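Local structure of neck and C-terminal motor domain of Kar3 (Candida glabrata, 4GKR) at residues Tyr122-Leu125 and Gly130-Pro133; Gln97-Ser102 and Gly262-Val267. The protein probably couples ATP hydrolysis to movement along microtubules as a mitotic kinesin-14, and is captured here with ADP bound. One frame throughout, in Å; residues are numbered along the deposited sequence.

Overall arrangement
Both contacts belong to the kinesin motor domain, a P-loop NTPase in which helices lie against a central mixed sheet. Contact 1 joins residues 122-125 of helix 120-125, which follows the P-loop and reaches ADP through Tyr122, to the start of helix 131-147. Contact 2 sets residues 97-102 against strand 259-268. Their centres are about 14 Å apart, yet they meet at Leu266, whose side chain receives three residues of contact 1: Met124 CE stands 3.6 Å from Leu266 CB, Val132 CG2 3.7 Å from Leu266 CD1, and Ile131 CG2 3.9 Å from Leu266 CD2. Leu264 of the same strand meets Ile99 and Ser102 in contact 2.

Contact 1: residues Tyr122-Leu125 and Gly130-Pro133; sequences YTML and GIVP. With ADP (adenosine-5'-diphosphate), chain D.
The adenine of ADP lies over one face of the Tyr122 ring, with C5 3.6 Å above the ring plane and displaced toward the rim, on the side of CG and CD1. Tyr122 begins the part of the P-loop helix considered here, and its chi1 of 179°, with CG anti to the backbone N, turns the ring so that one face lies against the base. Its backbone serves the alpha-phosphate: Tyr122 N donates to O1A of ADP at 2.8 Å, and the backbone N atoms of Gly117, Gly119, Lys120 and Thr121, amides of the P-loop (Walker A) region, also bond to the nucleotide.

After a short loop the chain returns at Gly130, the N-cap of helix 131-147, and the first two amides of that helix meet the carbonyls of Thr123 and Met124. Ile131 N gives a nearly straight bond to Thr123 O at 2.9 Å, approaching in the carbonyl plane, while Val132 N reaches Met124 O at 2.9 Å from a position tilted 16° from the plane of the Met124 carbonyl. Two polar pairs in a largely buried place are thereby satisfied across the junction. The Met124 chain, bent at chi2 and chi3, brings SD within 4.0 Å of Ile131 CB, the two side chains crossing at a slant. Thr123 directs its hydroxyl elsewhere, to Gly119 O and Asn341 ND2, leaving CG2 to run beside Ile131. Leu125 and Val132 lie side by side, pointing the same way, with Leu125 CD2 3.9 Å from Val132 CG2.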
ATOM      1  N   TYR A 122       8.841  -4.158   5.502  1.00 33.19           N
ATOM      2  CA  TYR A 122       9.163  -5.500   5.083  1.00 34.59           C
ATOM      3  C   TYR A 122       8.156  -5.969   4.037  1.00 34.10           C
ATOM      4  O   TYR A 122       8.536  -6.524   3.019  1.00 35.24           O
ATOM      5  CB  TYR A 122       9.197  -6.442   6.291  1.00 36.31           C
ATOM      6  CG  TYR A 122       9.504  -7.863   5.919  1.00 37.51           C
ATOM      7  CD1 TYR A 122       8.487  -8.719   5.486  1.00 36.85           C
ATOM      8  CD2 TYR A 122      10.818  -8.356   5.979  1.00 39.88           C
ATOM      9  CE1 TYR A 122       8.757 -10.022   5.123  1.00 38.73           C
ATOM     10  CE2 TYR A 122      11.099  -9.670   5.621  1.00 41.62           C
ATOM     11  CZ  TYR A 122      10.062 -10.494   5.198  1.00 41.39           C
ATOM     12  OH  TYR A 122      10.313 -11.794   4.843  1.00 43.95           O
ATOM     13  N   THR A 123       6.875  -5.729   4.293  1.00 33.33           N
ATOM     14  CA  THR A 123       5.832  -6.035   3.336  1.00 32.86           C
ATOM     15  C   THR A 123       6.001  -5.293   2.003  1.00 32.25           C
ATOM     16  O   THR A 123       5.871  -5.897   0.947  1.00 32.12           O
ATOM     17  CB  THR A 123       4.443  -5.738   3.931  1.00 32.37           C
ATOM     18  OG1 THR A 123       4.224  -6.608   5.042  1.00 34.26           O
ATOM     19  CG2 THR A 123       3.326  -5.977   2.891  1.00 31.68           C
ATOM     20  N   MET A 124       6.298  -3.997   2.048  1.00 32.63           N
ATOM     21  CA  MET A 124       6.372  -3.217   0.805  1.00 33.59           C
ATOM     22  C   MET A 124       7.715  -3.283   0.066  1.00 34.40           C
ATOM     23  O   MET A 124       7.730  -3.228  -1.167  1.00 33.46           O
ATOM     24  CB  MET A 124       5.948  -1.763   1.026  1.00 33.72           C
ATOM     25  CG  MET A 124       4.570  -1.624   1.657  1.00 36.02           C
ATOM     26  SD  MET A 124       3.204  -2.229   0.618  1.00 40.09           S
ATOM     27  CE  MET A 124       3.266  -1.048  -0.731  1.00 38.20           C
ATOM     28  N   LEU A 125       8.820  -3.438   0.797  1.00 35.59           N
ATOM     29  CA  LEU A 125      10.145  -3.147   0.227  1.00 37.75           C
ATOM     30  C   LEU A 125      11.222  -4.198   0.401  1.00 40.82           C
ATOM     31  O   LEU A 125      12.378  -3.931   0.104  1.00 43.78           O
ATOM     32  CB  LEU A 125      10.688  -1.841   0.792  1.00 37.89           C
ATOM     33  CG  LEU A 125       9.998  -0.529   0.423  1.00 38.18           C
ATOM     34  CD1 LEU A 125      10.654   0.629   1.182  1.00 37.88           C
ATOM     35  CD2 LEU A 125      10.054  -0.317  -1.094  1.00 37.93           C
ATOM     36  N   GLY A 130       9.196  -8.095  -1.683  1.00 40.33           N
ATOM     37  CA  GLY A 130       8.204  -7.106  -1.254  1.00 36.29           C
ATOM     38  C   GLY A 130       7.244  -6.667  -2.345  1.00 33.85           C
ATOM     39  O   GLY A 130       7.512  -6.849  -3.528  1.00 33.50           O
ATOM     40  N   ILE A 131       6.122  -6.076  -1.954  1.00 31.27           N
ATOM     41  CA  ILE A 131       5.140  -5.600  -2.929  1.00 30.57           C
ATOM     42  C   ILE A 131       5.776  -4.773  -4.068  1.00 31.06           C
ATOM     43  O   ILE A 131       5.478  -5.015  -5.240  1.00 31.96           O
ATOM     44  CB  ILE A 131       3.971  -4.841  -2.261  1.00 29.59           C
ATOM     45  CG1 ILE A 131       3.233  -5.735  -1.249  1.00 30.48           C
ATOM     46  CG2 ILE A 131       2.994  -4.298  -3.295  1.00 28.52           C
ATOM     47  CD1 ILE A 131       2.926  -7.137  -1.738  1.00 31.31           C
ATOM     48  N   VAL A 132       6.667  -3.834  -3.747  1.00 30.35           N
ATOM     49  CA  VAL A 132       7.289  -3.002  -4.796  1.00 29.94           C
ATOM     50  C   VAL A 132       8.142  -3.817  -5.800  1.00 31.40           C
ATOM     51  O   VAL A 132       7.818  -3.857  -6.989  1.00 32.64           O
ATOM     52  CB  VAL A 132       8.046  -1.783  -4.213  1.00 29.36           C
ATOM     53  CG1 VAL A 132       8.933  -1.129  -5.263  1.00 29.82           C
ATOM     54  CG2 VAL A 132       7.073  -0.785  -3.609  1.00 26.46           C
ATOM     55  N   PRO A 133       9.215  -4.492  -5.347  1.00 32.13           N
ATOM     56  CA  PRO A 133       9.912  -5.303  -6.374  1.00 33.09           C
ATOM     57  C   PRO A 133       9.026  -6.355  -7.061  1.00 33.47           C
ATOM     58  O   PRO A 133       9.163  -6.572  -8.258  1.00 34.90           O
ATOM     59  CB  PRO A 133      11.047  -5.974  -5.607  1.00 33.40           C
ATOM     60  CG  PRO A 133      10.717  -5.806  -4.173  1.00 33.02           C
ATOM     61  CD  PRO A 133       9.908  -4.543  -4.049  1.00 31.76           C
TER
HETATM   62  PB  ADP D 702       7.740  -1.228  10.204  1.00 28.96           P
HETATM   63  O1B ADP D 702       6.284  -1.666  10.197  1.00 30.01           O
HETATM   64  O2B ADP D 702       8.263  -0.760   8.871  1.00 28.12           O
HETATM   65  O3B ADP D 702       8.010  -0.328  11.378  1.00 27.18           O
HETATM   66  PA  ADP D 702       9.654  -3.334   9.583  1.00 31.08           P
HETATM   67  O1A ADP D 702       9.203  -3.788   8.230  1.00 32.36           O
HETATM   68  O2A ADP D 702      10.918  -2.515   9.694  1.00 30.25           O
HETATM   69  O3A ADP D 702       8.503  -2.622  10.481  1.00 30.73           O
HETATM   70  O5' ADP D 702       9.751  -4.729  10.361  1.00 32.84           O
HETATM   71  C5' ADP D 702      10.121  -4.805  11.740  1.00 36.00           C
HETATM   72  C4' ADP D 702      11.094  -5.971  11.944  1.00 39.78           C
HETATM   73  O4' ADP D 702      10.453  -7.258  11.863  1.00 38.83           O
HETATM   74  C3' ADP D 702      12.166  -5.986  10.872  1.00 41.12           C
HETATM   75  O3' ADP D 702      13.364  -6.344  11.548  1.00 46.73           O
HETATM   76  C2' ADP D 702      11.733  -7.076   9.894  1.00 40.90           C
HETATM   77  O2' ADP D 702      12.815  -7.759   9.267  1.00 43.44           O
HETATM   78  C1' ADP D 702      10.925  -8.027  10.745  1.00 37.86           C
HETATM   79  N9  ADP D 702       9.740  -8.526  10.015  1.00 36.36           N
HETATM   80  C8  ADP D 702       8.616  -7.830   9.812  1.00 34.94           C
HETATM   81  N7  ADP D 702       7.695  -8.549   9.130  1.00 34.60           N
HETATM   82  C5  ADP D 702       8.226  -9.749   8.895  1.00 36.19           C
HETATM   83  C6  ADP D 702       7.777 -10.988   8.227  1.00 35.21           C
HETATM   84  N6  ADP D 702       6.554 -11.072   7.669  1.00 34.46           N
HETATM   85  N1  ADP D 702       8.646 -12.023   8.184  1.00 39.23           N
HETATM   86  C2  ADP D 702       9.878 -11.954   8.740  1.00 38.10           C
HETATM   87  N3  ADP D 702      10.352 -10.859   9.363  1.00 39.10           N
HETATM   88  C4  ADP D 702       9.583  -9.737   9.478  1.00 38.04           C

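Contact 2: residues Gln97-Ser102 and Gly262-Val267; sequences QLIQSS and GILNLV
Leu264 reaches from its strand between Ile99 and Ser102, and its two methyls divide the work. From CB, which points toward residues 97-102, the chain turns so that CG is anti to the carbonyl carbon (chi1 -61°). Leu264 CG comes within 3.9 Å of Ser102 OG. Beyond it the branches part: Leu264 CD1 is nearer still to the serine, 3.6 Å from Ser102 OG, whereas Leu264 CD2 goes to the isoleucine, 3.6 Å from Ile99 CD1 and close to Ile99 CG2 as well. The leucine and isoleucine side chains cross at about a right angle.

The hydroxyl that faces the methyl is itself bonded within its own turn. Ser102 OG donates to Ile99 O at 2.6 Å, nearly along the carbonyl axis, and Ser102 N gives the same oxygen a second bond at 3.1 Å. Ser102 O approaches the strand backbone at Gly262 CA, 3.6 Å away.

Ile139 of helix 131-147 touches both Ile99 and Leu264 and adds to the apolar cluster. Here a helix packs, through Ile99, against the central mixed sheet of the P-loop NTPase fold of the kinesin motor domain.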
ATOM      1  N   GLN A  97      -3.557 -10.127  -9.133  1.00 42.18           N
ATOM      2  CA  GLN A  97      -4.742  -9.801  -9.906  1.00 44.89           C
ATOM      3  C   GLN A  97      -5.058  -8.304  -9.872  1.00 43.67           C
ATOM      4  O   GLN A  97      -5.408  -7.721 -10.898  1.00 45.70           O
ATOM      5  CB  GLN A  97      -5.936 -10.633  -9.438  1.00 49.67           C
ATOM      6  CG  GLN A  97      -7.279 -10.067  -9.872  1.00 53.98           C
ATOM      7  CD  GLN A  97      -8.279 -11.134 -10.295  1.00 61.36           C
ATOM      8  OE1 GLN A  97      -8.001 -12.348 -10.241  1.00 63.86           O
ATOM      9  NE2 GLN A  97      -9.461 -10.681 -10.738  1.00 63.15           N
ATOM     10  N   LEU A  98      -4.911  -7.686  -8.702  1.00 40.79           N
ATOM     11  CA  LEU A  98      -5.083  -6.252  -8.564  1.00 37.25           C
ATOM     12  C   LEU A  98      -4.091  -5.470  -9.433  1.00 37.30           C
ATOM     13  O   LEU A  98      -4.483  -4.523 -10.124  1.00 37.71           O
ATOM     14  CB  LEU A  98      -4.991  -5.846  -7.091  1.00 35.27           C
ATOM     15  CG  LEU A  98      -5.036  -4.355  -6.748  1.00 33.87           C
ATOM     16  CD1 LEU A  98      -6.418  -3.774  -6.940  1.00 34.03           C
ATOM     17  CD2 LEU A  98      -4.583  -4.168  -5.315  1.00 34.03           C
ATOM     18  N   ILE A  99      -2.818  -5.862  -9.409  1.00 36.95           N
ATOM     19  CA  ILE A  99      -1.782  -5.217 -10.247  1.00 36.95           C
ATOM     20  C   ILE A  99      -2.133  -5.212 -11.742  1.00 36.99           C
ATOM     21  O   ILE A  99      -1.899  -4.225 -12.444  1.00 36.09           O
ATOM     22  CB  ILE A  99      -0.394  -5.878 -10.073  1.00 37.41           C
ATOM     23  CG1 ILE A  99       0.041  -5.851  -8.604  1.00 37.80           C
ATOM     24  CG2 ILE A  99       0.660  -5.148 -10.895  1.00 37.31           C
ATOM     25  CD1 ILE A  99       0.007  -4.467  -7.974  1.00 36.21           C
ATOM     26  N   GLN A 100      -2.700  -6.320 -12.211  1.00 37.69           N
ATOM     27  CA  GLN A 100      -3.072  -6.486 -13.620  1.00 38.75           C
ATOM     28  C   GLN A 100      -4.123  -5.461 -14.091  1.00 39.31           C
ATOM     29  O   GLN A 100      -4.320  -5.285 -15.287  1.00 40.28           O
ATOM     30  CB  GLN A 100      -3.555  -7.917 -13.872  1.00 39.36           C
ATOM     31  CG  GLN A 100      -2.522  -8.989 -13.552  1.00 39.71           C
ATOM     32  CD  GLN A 100      -3.131 -10.375 -13.401  1.00 41.68           C
ATOM     33  OE1 GLN A 100      -4.291 -10.604 -13.780  1.00 43.18           O
ATOM     34  NE2 GLN A 100      -2.359 -11.308 -12.838  1.00 40.72           N
ATOM     35  N   SER A 101      -4.771  -4.791 -13.136  1.00 39.10           N
ATOM     36  CA  SER A 101      -5.755  -3.734 -13.388  1.00 39.87           C
ATOM     37  C   SER A 101      -5.155  -2.575 -14.144  1.00 39.90           C
ATOM     38  O   SER A 101      -5.842  -1.939 -14.950  1.00 42.12           O
ATOM     39  CB  SER A 101      -6.271  -3.141 -12.068  1.00 39.16           C
ATOM     40  OG  SER A 101      -7.233  -3.949 -11.446  1.00 40.24           O
ATOM     41  N   SER A 102      -3.900  -2.261 -13.849  1.00 37.72           N
ATOM     42  CA  SER A 102      -3.299  -1.070 -14.402  1.00 39.25           C
ATOM     43  C   SER A 102      -3.085  -1.195 -15.908  1.00 42.01           C
ATOM     44  O   SER A 102      -2.904  -0.196 -16.604  1.00 43.58           O
ATOM     45  CB  SER A 102      -2.000  -0.760 -13.683  1.00 39.51           C
ATOM     46  OG  SER A 102      -1.261  -1.948 -13.515  1.00 41.57           O
ATOM     47  N   GLY A 262      -2.147   3.670 -16.583  1.00 35.36           N
ATOM     48  CA  GLY A 262      -2.391   3.119 -15.269  1.00 34.10           C
ATOM     49  C   GLY A 262      -1.370   3.680 -14.303  1.00 34.47           C
ATOM     50  O   GLY A 262      -0.182   3.738 -14.609  1.00 35.46           O
ATOM     51  N   ILE A 263      -1.835   4.123 -13.145  1.00 33.37           N
ATOM     52  CA  ILE A 263      -0.954   4.459 -12.058  1.00 32.16           C
ATOM     53  C   ILE A 263      -1.114   3.371 -11.005  1.00 31.61           C
ATOM     54  O   ILE A 263      -2.221   2.865 -10.804  1.00 31.79           O
ATOM     55  CB  ILE A 263      -1.343   5.811 -11.458  1.00 33.14           C
ATOM     56  CG1 ILE A 263      -1.373   6.882 -12.545  1.00 35.15           C
ATOM     57  CG2 ILE A 263      -0.376   6.206 -10.356  1.00 32.81           C
ATOM     58  CD1 ILE A 263      -2.575   7.805 -12.444  1.00 37.64           C
ATOM     59  N   LEU A 264      -0.004   2.992 -10.375  1.00 31.11           N
ATOM     60  CA  LEU A 264      -0.005   2.157  -9.178  1.00 30.08           C
ATOM     61  C   LEU A 264       0.693   2.948  -8.098  1.00 29.27           C
ATOM     62  O   LEU A 264       1.794   3.428  -8.314  1.00 30.76           O
ATOM     63  CB  LEU A 264       0.768   0.866  -9.389  1.00 30.46           C
ATOM     64  CG  LEU A 264       0.290  -0.094 -10.469  1.00 34.13           C
ATOM     65  CD1 LEU A 264       1.119   0.061 -11.730  1.00 35.58           C
ATOM     66  CD2 LEU A 264       0.406  -1.522  -9.984  1.00 35.27           C
ATOM     67  N   ASN A 265       0.077   3.095  -6.937  1.00 27.82           N
ATOM     68  CA  ASN A 265       0.727   3.836  -5.870  1.00 27.28           C
ATOM     69  C   ASN A 265       0.969   2.878  -4.747  1.00 26.70           C
ATOM     70  O   ASN A 265       0.013   2.382  -4.174  1.00 27.72           O
ATOM     71  CB  ASN A 265      -0.154   4.977  -5.375  1.00 27.20           C
ATOM     72  CG  ASN A 265      -0.618   5.870  -6.490  1.00 28.62           C
ATOM     73  OD1 ASN A 265       0.018   6.870  -6.804  1.00 30.48           O
ATOM     74  ND2 ASN A 265      -1.719   5.501  -7.119  1.00 29.62           N
ATOM     75  N   LEU A 266       2.229   2.593  -4.439  1.00 25.51           N
ATOM     76  CA  LEU A 266       2.518   1.616  -3.417  1.00 25.37           C
ATOM     77  C   LEU A 266       2.981   2.402  -2.248  1.00 25.42           C
ATOM     78  O   LEU A 266       4.014   3.048  -2.318  1.00 26.68           O
ATOM     79  CB  LEU A 266       3.556   0.601  -3.899  1.00 25.86           C
ATOM     80  CG  LEU A 266       3.122   0.035  -5.262  1.00 26.45           C
ATOM     81  CD1 LEU A 266       4.272  -0.527  -6.060  1.00 27.53           C
ATOM     82  CD2 LEU A 266       1.998  -0.982  -5.136  1.00 26.69           C
ATOM     83  N   VAL A 267       2.188   2.375  -1.182  1.00 25.28           N
ATOM     84  CA  VAL A 267       2.383   3.282  -0.059  1.00 26.32           C
ATOM     85  C   VAL A 267       2.729   2.557   1.246  1.00 27.68           C
ATOM     86  O   VAL A 267       2.077   1.611   1.633  1.00 29.22           O
ATOM     87  CB  VAL A 267       1.154   4.204   0.113  1.00 26.34           C
ATOM     88  CG1 VAL A 267       1.386   5.228   1.215  1.00 26.55           C
ATOM     89  CG2 VAL A 267       0.845   4.929  -1.192  1.00 26.15           C
TER